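Local atomic coordinates of putative oxidoreductase (Klebsiella pneumoniae subsp. pneumoniae MGH 78578, PDB entry 3E82), a protein that probably works as a nucleotide-dependent oxidoreductase of the Gfo/Idh/MocA family, with an NAD-binding Rossmann domain joined to a C-terminal alpha/beta domain. Residues I56-P59 and E60-V63; I73-P76 and N77-A81; L83-L86 and A87-G91. All blocks are in the same frame, centred on the assembly; numbering follows the deposited sequence.

Interaction 1: residues I56-P59 and E60-V63; sequences IASP and EAAV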
ATOM      1  N   ILE B  56     -43.110  -7.904 -17.583  1.00 30.01           N
ATOM      2  CA  ILE B  56     -43.635  -6.687 -18.183  1.00 29.41           C
ATOM      3  C   ILE B  56     -42.543  -6.101 -19.070  1.00 30.36           C
ATOM      4  O   ILE B  56     -41.435  -5.822 -18.606  1.00 28.85           O
ATOM      5  CB  ILE B  56     -44.038  -5.649 -17.123  1.00 30.76           C
ATOM      6  CG1 ILE B  56     -45.169  -6.203 -16.254  1.00 31.48           C
ATOM      7  CG2 ILE B  56     -44.475  -4.357 -17.799  1.00 29.79           C
ATOM      8  CD1 ILE B  56     -45.651  -5.221 -15.198  1.00 32.73           C
ATOM      9  N   ALA B  57     -42.863  -5.913 -20.345  1.00 29.05           N
ATOM     10  CA  ALA B  57     -41.908  -5.390 -21.312  1.00 29.94           C
ATOM     11  C   ALA B  57     -41.242  -4.073 -20.926  1.00 30.55           C
ATOM     12  O   ALA B  57     -40.014  -3.995 -20.887  1.00 30.39           O
ATOM     13  CB  ALA B  57     -42.577  -5.254 -22.680  1.00 30.83           C
ATOM     14  N   SER B  58     -42.026  -3.038 -20.635  1.00 30.65           N
ATOM     15  CA  SER B  58     -41.431  -1.748 -20.293  1.00 33.10           C
ATOM     16  C   SER B  58     -41.182  -1.505 -18.807  1.00 33.23           C
ATOM     17  O   SER B  58     -42.029  -1.805 -17.957  1.00 32.88           O
ATOM     18  CB  SER B  58     -42.286  -0.600 -20.832  1.00 34.57           C
ATOM     19  OG  SER B  58     -43.461  -0.450 -20.063  1.00 35.89           O
ATOM     20  N   PRO B  59     -40.010  -0.931 -18.482  1.00 32.84           N
ATOM     21  CA  PRO B  59     -39.593  -0.616 -17.111  1.00 32.87           C
ATOM     22  C   PRO B  59     -40.593   0.321 -16.436  1.00 32.82           C
ATOM     23  O   PRO B  59     -40.967   0.120 -15.283  1.00 31.57           O
ATOM     24  CB  PRO B  59     -38.234   0.051 -17.307  1.00 32.12           C
ATOM     25  CG  PRO B  59     -37.729  -0.564 -18.571  1.00 33.28           C
ATOM     26  CD  PRO B  59     -38.954  -0.567 -19.443  1.00 32.56           C
ATOM     27  N   GLU B  60     -41.020   1.343 -17.175  1.00 32.79           N
ATOM     28  CA  GLU B  60     -41.966   2.332 -16.671  1.00 33.60           C
ATOM     29  C   GLU B  60     -43.258   1.682 -16.179  1.00 33.48           C
ATOM     30  O   GLU B  60     -43.746   1.995 -15.094  1.00 33.76           O
ATOM     31  CB  GLU B  60     -42.297   3.351 -17.765  1.00 36.62           C
ATOM     32  CG  GLU B  60     -41.099   4.106 -18.348  1.00 39.90           C
ATOM     33  CD  GLU B  60     -40.085   3.188 -19.026  1.00 42.33           C
ATOM     34  OE1 GLU B  60     -40.502   2.224 -19.706  1.00 42.95           O
ATOM     35  OE2 GLU B  60     -38.867   3.434 -18.889  1.00 44.02           O
ATOM     36  N   ALA B  61     -43.816   0.779 -16.977  1.00 32.83           N
ATOM     37  CA  ALA B  61     -45.047   0.096 -16.599  1.00 31.30           C
ATOM     38  C   ALA B  61     -44.838  -0.787 -15.367  1.00 32.07           C
ATOM     39  O   ALA B  61     -45.701  -0.854 -14.484  1.00 31.84           O
ATOM     40  CB  ALA B  61     -45.555  -0.747 -17.761  1.00 31.35           C
ATOM     41  N   ALA B  62     -43.697  -1.470 -15.314  1.00 31.09           N
ATOM     42  CA  ALA B  62     -43.388  -2.346 -14.185  1.00 29.56           C
ATOM     43  C   ALA B  62     -43.279  -1.534 -12.901  1.00 29.11           C
ATOM     44  O   ALA B  62     -43.893  -1.861 -11.885  1.00 29.52           O
ATOM     45  CB  ALA B  62     -42.084  -3.084 -14.441  1.00 29.75           C
ATOM     46  N   VAL B  63     -42.495  -0.465 -12.957  1.00 28.09           N
ATOM     47  CA  VAL B  63     -42.298   0.397 -11.804  1.00 29.19           C
ATOM     48  C   VAL B  63     -43.605   1.004 -11.285  1.00 29.39           C
ATOM     49  O   VAL B  63     -43.797   1.128 -10.079  1.00 29.09           O
ATOM     50  CB  VAL B  63     -41.308   1.531 -12.142  1.00 28.66           C
ATOM     51  CG1 VAL B  63     -41.345   2.588 -11.072  1.00 30.65           C
ATOM     52  CG2 VAL B  63     -39.893   0.967 -12.274  1.00 28.08           C
TER
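Ser58 caps the first turn of helix 59-64, its hydroxyl facing the backbone N-H of Ala61, where edge strand 54-56 of the Rossmann sheet passes through a tight bend into the helix. CB of Ser58 lies 3.5 Å from Glu60 OE1. One bond further out, OG sits between the backbone N and the carbonyl carbon (chi1 74°), which turns it back over the helix start. There it accepts a weak N-cap bond from Ala61 N at 3.3 Å and also leans on the methyl CB of Ala61. Ser58 O in turn accepts the N-H of Ala62 at 3.1 Å, in the carbonyl plane. Pro59, the first helical residue, has no N-H to offer, and its O receives Val63 N at 2.8 Å in a nearly straight bond (173°). Glu60 doubles back at chi2 (62°), so its carboxylate lies alongside the proline ring. Ile56 packs both branches against the helix, CG2 on the methyl of Ala61 and CD1 on CA of Ala62, while Ala62 and Pro59 also rest on Ile13 of strand 8-13. The carboxylate approach is close, with Glu60 OE1 3.2 Å from Pro59 CD.

Interaction 2: residues I73-P76 and N77-A81; sequences IASP and NATHA
Thr79 and Pro76 make a double grip: the carbonyl O of Pro76 takes both OG1 of Thr79, at 2.6 Å, and the N-H of Thr79, at 2.9 Å. The hydroxyl comes in the carbonyl plane on a lone pair, whereas the amide stands 42° above that plane. A chi1 of 72° tucks OG1 of Thr79 against its own backbone, facing the Pro76 carbonyl. Ser75 OG is modelled at an improbably short 2.4 Å from Thr79 OG1, so the details of that hydroxyl pair are doubtful. The preceding carbonyl has a different donor. Ser75 O meets the imidazole of His80 at its edge, receiving NE2 at 2.7 Å through a rather bent bond (137°). CD2 of the same ring touches CG2 of Ile73 at 3.7 Å, and CA of Asn77 lies over the centre of one ring face. Further out, ND1 of His80 hydrogen-bonds to Pro99 O, so the ring ties two loops together and its rotation is fixed at both nitrogens. Ile73 itself is anchored by backbone bonds to Val95 and Asp97. The whole is a strand-loop-helix connection at the C-terminal end of strand 70-73, the edge where Rossmann folds generally bind their dinucleotide.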
ATOM      1  N   ILE B  73     -33.929  -1.960  -9.001  1.00 18.15           N
ATOM      2  CA  ILE B  73     -33.384  -1.519 -10.278  1.00 17.80           C
ATOM      3  C   ILE B  73     -32.038  -2.146 -10.621  1.00 18.79           C
ATOM      4  O   ILE B  73     -31.016  -1.878  -9.982  1.00 20.13           O
ATOM      5  CB  ILE B  73     -33.290   0.008 -10.291  1.00 17.49           C
ATOM      6  CG1 ILE B  73     -34.681   0.583  -9.983  1.00 19.40           C
ATOM      7  CG2 ILE B  73     -32.765   0.503 -11.636  1.00 16.71           C
ATOM      8  CD1 ILE B  73     -34.761   2.084 -10.058  1.00 20.34           C
ATOM      9  N   ALA B  74     -32.058  -2.988 -11.647  1.00 18.63           N
ATOM     10  CA  ALA B  74     -30.872  -3.695 -12.107  1.00 19.05           C
ATOM     11  C   ALA B  74     -30.746  -3.561 -13.627  1.00 20.02           C
ATOM     12  O   ALA B  74     -30.281  -4.472 -14.308  1.00 20.10           O
ATOM     13  CB  ALA B  74     -30.969  -5.168 -11.717  1.00 17.92           C
ATOM     14  N   SER B  75     -31.184  -2.420 -14.142  1.00 21.77           N
ATOM     15  CA  SER B  75     -31.130  -2.119 -15.571  1.00 22.99           C
ATOM     16  C   SER B  75     -29.821  -1.355 -15.835  1.00 22.60           C
ATOM     17  O   SER B  75     -29.041  -1.143 -14.907  1.00 22.12           O
ATOM     18  CB  SER B  75     -32.352  -1.274 -15.943  1.00 22.45           C
ATOM     19  OG  SER B  75     -32.513  -0.192 -15.039  1.00 22.18           O
ATOM     20  N   PRO B  76     -29.556  -0.949 -17.097  1.00 22.67           N
ATOM     21  CA  PRO B  76     -28.321  -0.214 -17.411  1.00 22.61           C
ATOM     22  C   PRO B  76     -28.074   0.999 -16.512  1.00 23.79           C
ATOM     23  O   PRO B  76     -29.015   1.666 -16.081  1.00 24.79           O
ATOM     24  CB  PRO B  76     -28.522   0.190 -18.869  1.00 23.12           C
ATOM     25  CG  PRO B  76     -29.309  -0.966 -19.426  1.00 23.14           C
ATOM     26  CD  PRO B  76     -30.340  -1.196 -18.324  1.00 23.20           C
ATOM     27  N   ASN B  77     -26.800   1.282 -16.255  1.00 25.28           N
ATOM     28  CA  ASN B  77     -26.370   2.397 -15.400  1.00 27.19           C
ATOM     29  C   ASN B  77     -27.087   3.731 -15.615  1.00 26.48           C
ATOM     30  O   ASN B  77     -27.503   4.379 -14.655  1.00 25.81           O
ATOM     31  CB  ASN B  77     -24.858   2.615 -15.557  1.00 27.56           C
ATOM     32  CG  ASN B  77     -24.035   1.595 -14.789  1.00 30.56           C
ATOM     33  OD1 ASN B  77     -24.471   0.463 -14.565  1.00 30.39           O
ATOM     34  ND2 ASN B  77     -22.830   1.990 -14.389  1.00 30.80           N
ATOM     35  N   ALA B  78     -27.222   4.143 -16.870  1.00 26.04           N
ATOM     36  CA  ALA B  78     -27.874   5.406 -17.189  1.00 25.87           C
ATOM     37  C   ALA B  78     -29.365   5.462 -16.848  1.00 25.74           C
ATOM     38  O   ALA B  78     -29.959   6.538 -16.858  1.00 24.86           O
ATOM     39  CB  ALA B  78     -27.672   5.730 -18.672  1.00 27.49           C
ATOM     40  N   THR B  79     -29.966   4.313 -16.549  1.00 24.25           N
ATOM     41  CA  THR B  79     -31.396   4.261 -16.229  1.00 25.64           C
ATOM     42  C   THR B  79     -31.688   4.286 -14.726  1.00 23.70           C
ATOM     43  O   THR B  79     -32.827   4.496 -14.306  1.00 21.63           O
ATOM     44  CB  THR B  79     -32.057   2.981 -16.813  1.00 27.89           C
ATOM     45  OG1 THR B  79     -31.623   1.832 -16.076  1.00 30.36           O
ATOM     46  CG2 THR B  79     -31.669   2.798 -18.267  1.00 30.54           C
ATOM     47  N   HIS B  80     -30.653   4.076 -13.920  1.00 21.60           N
ATOM     48  CA  HIS B  80     -30.820   4.048 -12.474  1.00 20.74           C
ATOM     49  C   HIS B  80     -31.491   5.287 -11.883  1.00 20.99           C
ATOM     50  O   HIS B  80     -32.531   5.177 -11.234  1.00 20.38           O
ATOM     51  CB  HIS B  80     -29.465   3.801 -11.798  1.00 17.92           C
ATOM     52  CG  HIS B  80     -28.909   2.430 -12.051  1.00 16.91           C
ATOM     53  ND1 HIS B  80     -27.760   1.968 -11.446  1.00 18.62           N
ATOM     54  CD2 HIS B  80     -29.345   1.424 -12.848  1.00 16.32           C
ATOM     55  CE1 HIS B  80     -27.512   0.736 -11.858  1.00 17.45           C
ATOM     56  NE2 HIS B  80     -28.458   0.382 -12.709  1.00 18.57           N
ATOM     57  N   ALA B  81     -30.912   6.461 -12.111  1.00 21.95           N
ATOM     58  CA  ALA B  81     -31.465   7.701 -11.565  1.00 22.07           C
ATOM     59  C   ALA B  81     -32.893   7.989 -12.035  1.00 23.60           C
ATOM     60  O   ALA B  81     -33.781   8.256 -11.222  1.00 24.58           O
ATOM     61  CB  ALA B  81     -30.555   8.873 -11.909  1.00 22.26           C
TER

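Interaction 3: residues L83-L86 and A87-G91; sequences LARL and ALNAG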
ATOM      1  N   LEU B  83     -35.247   5.920 -13.382  1.00 21.37           N
ATOM      2  CA  LEU B  83     -36.210   4.909 -12.939  1.00 21.37           C
ATOM      3  C   LEU B  83     -36.469   4.991 -11.435  1.00 22.53           C
ATOM      4  O   LEU B  83     -37.587   4.745 -10.978  1.00 21.93           O
ATOM      5  CB  LEU B  83     -35.729   3.499 -13.303  1.00 22.25           C
ATOM      6  CG  LEU B  83     -35.870   3.109 -14.777  1.00 22.34           C
ATOM      7  CD1 LEU B  83     -35.175   1.781 -15.046  1.00 23.67           C
ATOM      8  CD2 LEU B  83     -37.354   3.021 -15.122  1.00 25.58           C
ATOM      9  N   ALA B  84     -35.436   5.327 -10.668  1.00 20.47           N
ATOM     10  CA  ALA B  84     -35.580   5.450  -9.227  1.00 22.46           C
ATOM     11  C   ALA B  84     -36.505   6.636  -8.989  1.00 23.42           C
ATOM     12  O   ALA B  84     -37.365   6.609  -8.111  1.00 22.45           O
ATOM     13  CB  ALA B  84     -34.222   5.702  -8.580  1.00 22.21           C
ATOM     14  N   ARG B  85     -36.321   7.673  -9.796  1.00 23.65           N
ATOM     15  CA  ARG B  85     -37.130   8.878  -9.696  1.00 26.66           C
ATOM     16  C   ARG B  85     -38.597   8.545  -9.964  1.00 25.72           C
ATOM     17  O   ARG B  85     -39.487   8.967  -9.225  1.00 24.57           O
ATOM     18  CB  ARG B  85     -36.645   9.908 -10.717  1.00 28.23           C
ATOM     19  CG  ARG B  85     -36.874  11.342 -10.308  1.00 33.33           C
ATOM     20  CD  ARG B  85     -36.275  12.304 -11.326  1.00 36.49           C
ATOM     21  NE  ARG B  85     -35.747  13.510 -10.693  1.00 40.57           N
ATOM     22  CZ  ARG B  85     -34.509  13.630 -10.221  1.00 42.97           C
ATOM     23  NH1 ARG B  85     -33.664  12.613 -10.311  1.00 45.97           N
ATOM     24  NH2 ARG B  85     -34.112  14.766  -9.662  1.00 44.46           N
ATOM     25  N   LEU B  86     -38.833   7.784 -11.029  1.00 25.73           N
ATOM     26  CA  LEU B  86     -40.180   7.390 -11.412  1.00 25.47           C
ATOM     27  C   LEU B  86     -40.817   6.506 -10.343  1.00 24.85           C
ATOM     28  O   LEU B  86     -41.980   6.686  -9.987  1.00 23.72           O
ATOM     29  CB  LEU B  86     -40.145   6.633 -12.739  1.00 26.63           C
ATOM     30  CG  LEU B  86     -41.515   6.379 -13.367  1.00 27.90           C
ATOM     31  CD1 LEU B  86     -42.152   7.716 -13.736  1.00 29.91           C
ATOM     32  CD2 LEU B  86     -41.368   5.508 -14.596  1.00 28.93           C
ATOM     33  N   ALA B  87     -40.049   5.546  -9.838  1.00 22.08           N
ATOM     34  CA  ALA B  87     -40.542   4.640  -8.807  1.00 22.25           C
ATOM     35  C   ALA B  87     -40.979   5.401  -7.557  1.00 21.77           C
ATOM     36  O   ALA B  87     -42.075   5.177  -7.036  1.00 21.95           O
ATOM     37  CB  ALA B  87     -39.461   3.619  -8.450  1.00 19.76           C
ATOM     38  N   LEU B  88     -40.114   6.294  -7.079  1.00 22.02           N
ATOM     39  CA  LEU B  88     -40.409   7.091  -5.890  1.00 22.40           C
ATOM     40  C   LEU B  88     -41.655   7.951  -6.085  1.00 23.84           C
ATOM     41  O   LEU B  88     -42.532   7.986  -5.221  1.00 24.99           O
ATOM     42  CB  LEU B  88     -39.214   7.980  -5.531  1.00 19.97           C
ATOM     43  CG  LEU B  88     -37.993   7.247  -4.961  1.00 21.33           C
ATOM     44  CD1 LEU B  88     -36.873   8.257  -4.692  1.00 19.60           C
ATOM     45  CD2 LEU B  88     -38.375   6.523  -3.667  1.00 19.33           C
ATOM     46  N   ASN B  89     -41.730   8.645  -7.216  1.00 24.01           N
ATOM     47  CA  ASN B  89     -42.891   9.481  -7.511  1.00 26.11           C
ATOM     48  C   ASN B  89     -44.160   8.628  -7.610  1.00 26.62           C
ATOM     49  O   ASN B  89     -45.271   9.127  -7.428  1.00 27.87           O
ATOM     50  CB  ASN B  89     -42.653  10.266  -8.812  1.00 25.26           C
ATOM     51  CG  ASN B  89     -41.880  11.560  -8.580  1.00 25.56           C
ATOM     52  OD1 ASN B  89     -41.053  11.968  -9.400  1.00 27.69           O
ATOM     53  ND2 ASN B  89     -42.157  12.219  -7.462  1.00 27.14           N
ATOM     54  N   ALA B  90     -43.988   7.336  -7.876  1.00 26.99           N
ATOM     55  CA  ALA B  90     -45.111   6.409  -7.983  1.00 27.46           C
ATOM     56  C   ALA B  90     -45.444   5.794  -6.625  1.00 27.87           C
ATOM     57  O   ALA B  90     -46.251   4.867  -6.533  1.00 27.62           O
ATOM     58  CB  ALA B  90     -44.785   5.302  -8.981  1.00 27.60           C
ATOM     59  N   GLY B  91     -44.816   6.312  -5.573  1.00 28.20           N
ATOM     60  CA  GLY B  91     -45.064   5.795  -4.242  1.00 26.16           C
ATOM     61  C   GLY B  91     -44.479   4.419  -3.957  1.00 25.94           C
ATOM     62  O   GLY B  91     -44.976   3.713  -3.080  1.00 26.54           O
TER
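Leu83 O accepts the N-H of Ala87 at 2.8 Å, the shortest of the backbone bonds that run from Leu83 to the end of helix 80-89. Leu88 N reaches Ala84 O and Asn89 N reaches Arg85 O, each at 3.0 Å, one after another in the regular i to i+4 pattern. The next bond, from Ala90 N to Leu86 O, is weak and bent to 127°, and Ala90 is the first residue to leave helical angles. The helix then ends in a Schellman motif: Gly91, at positive phi, sends its N-H to Leu88 O at 2.9 Å, and Lys92 N returns to Ala87 O. Side chains follow the same spacing. CB of Ala87 rests 3.3 Å from Leu83 O, and CG of Leu88 lies equally near Ala84 O. Asn89 folds its amide back over the preceding turn (chi1 -85°), and its OD1 lies 3.4 Å from Arg85 O, two acceptors that do not bond. The Arg85 side chain reaches helix 104-116, where NH2 forms a salt bridge with Glu109. Ala84, Ala87 and Leu88 face strand 93-96, whereas Leu86 turns to helix 59-64. The carbonyls of Leu83, Ala84 and Arg85 are thus bonded in i to i+4 fashion, and the Schellman bonds take up those of Ala87 and Leu88 at the reversal that leads into strand 93-96 of this beta-alpha-beta unit.

How the interactions relate
The three contacts follow one another along the Rossmann domain, and interaction 3 touches both of the others. Helix 59-64 lies against helix 80-89: Val63 CG1 of interaction 1 approaches Ala87 CA of interaction 3 to 3.2 Å, and Pro59 CB meets Leu83 CD2 at 3.8 Å. Interaction 2 starts the helix that interaction 3 ends; Ile73 CD1 reaches Ala84 N at 3.4 Å, and Ser75 OG reaches Leu83 CD1 at 3.3 Å. Leu83 packs on both Pro59 and Ser75, although interactions 1 and 2 stay about 6 Å apart at their nearest atoms. Pro59, Ser75 and Leu83 also lie near a GxGxxG-like pattern of Gly14, Gly16 and Gly19, consistent with a nearby dinucleotide site.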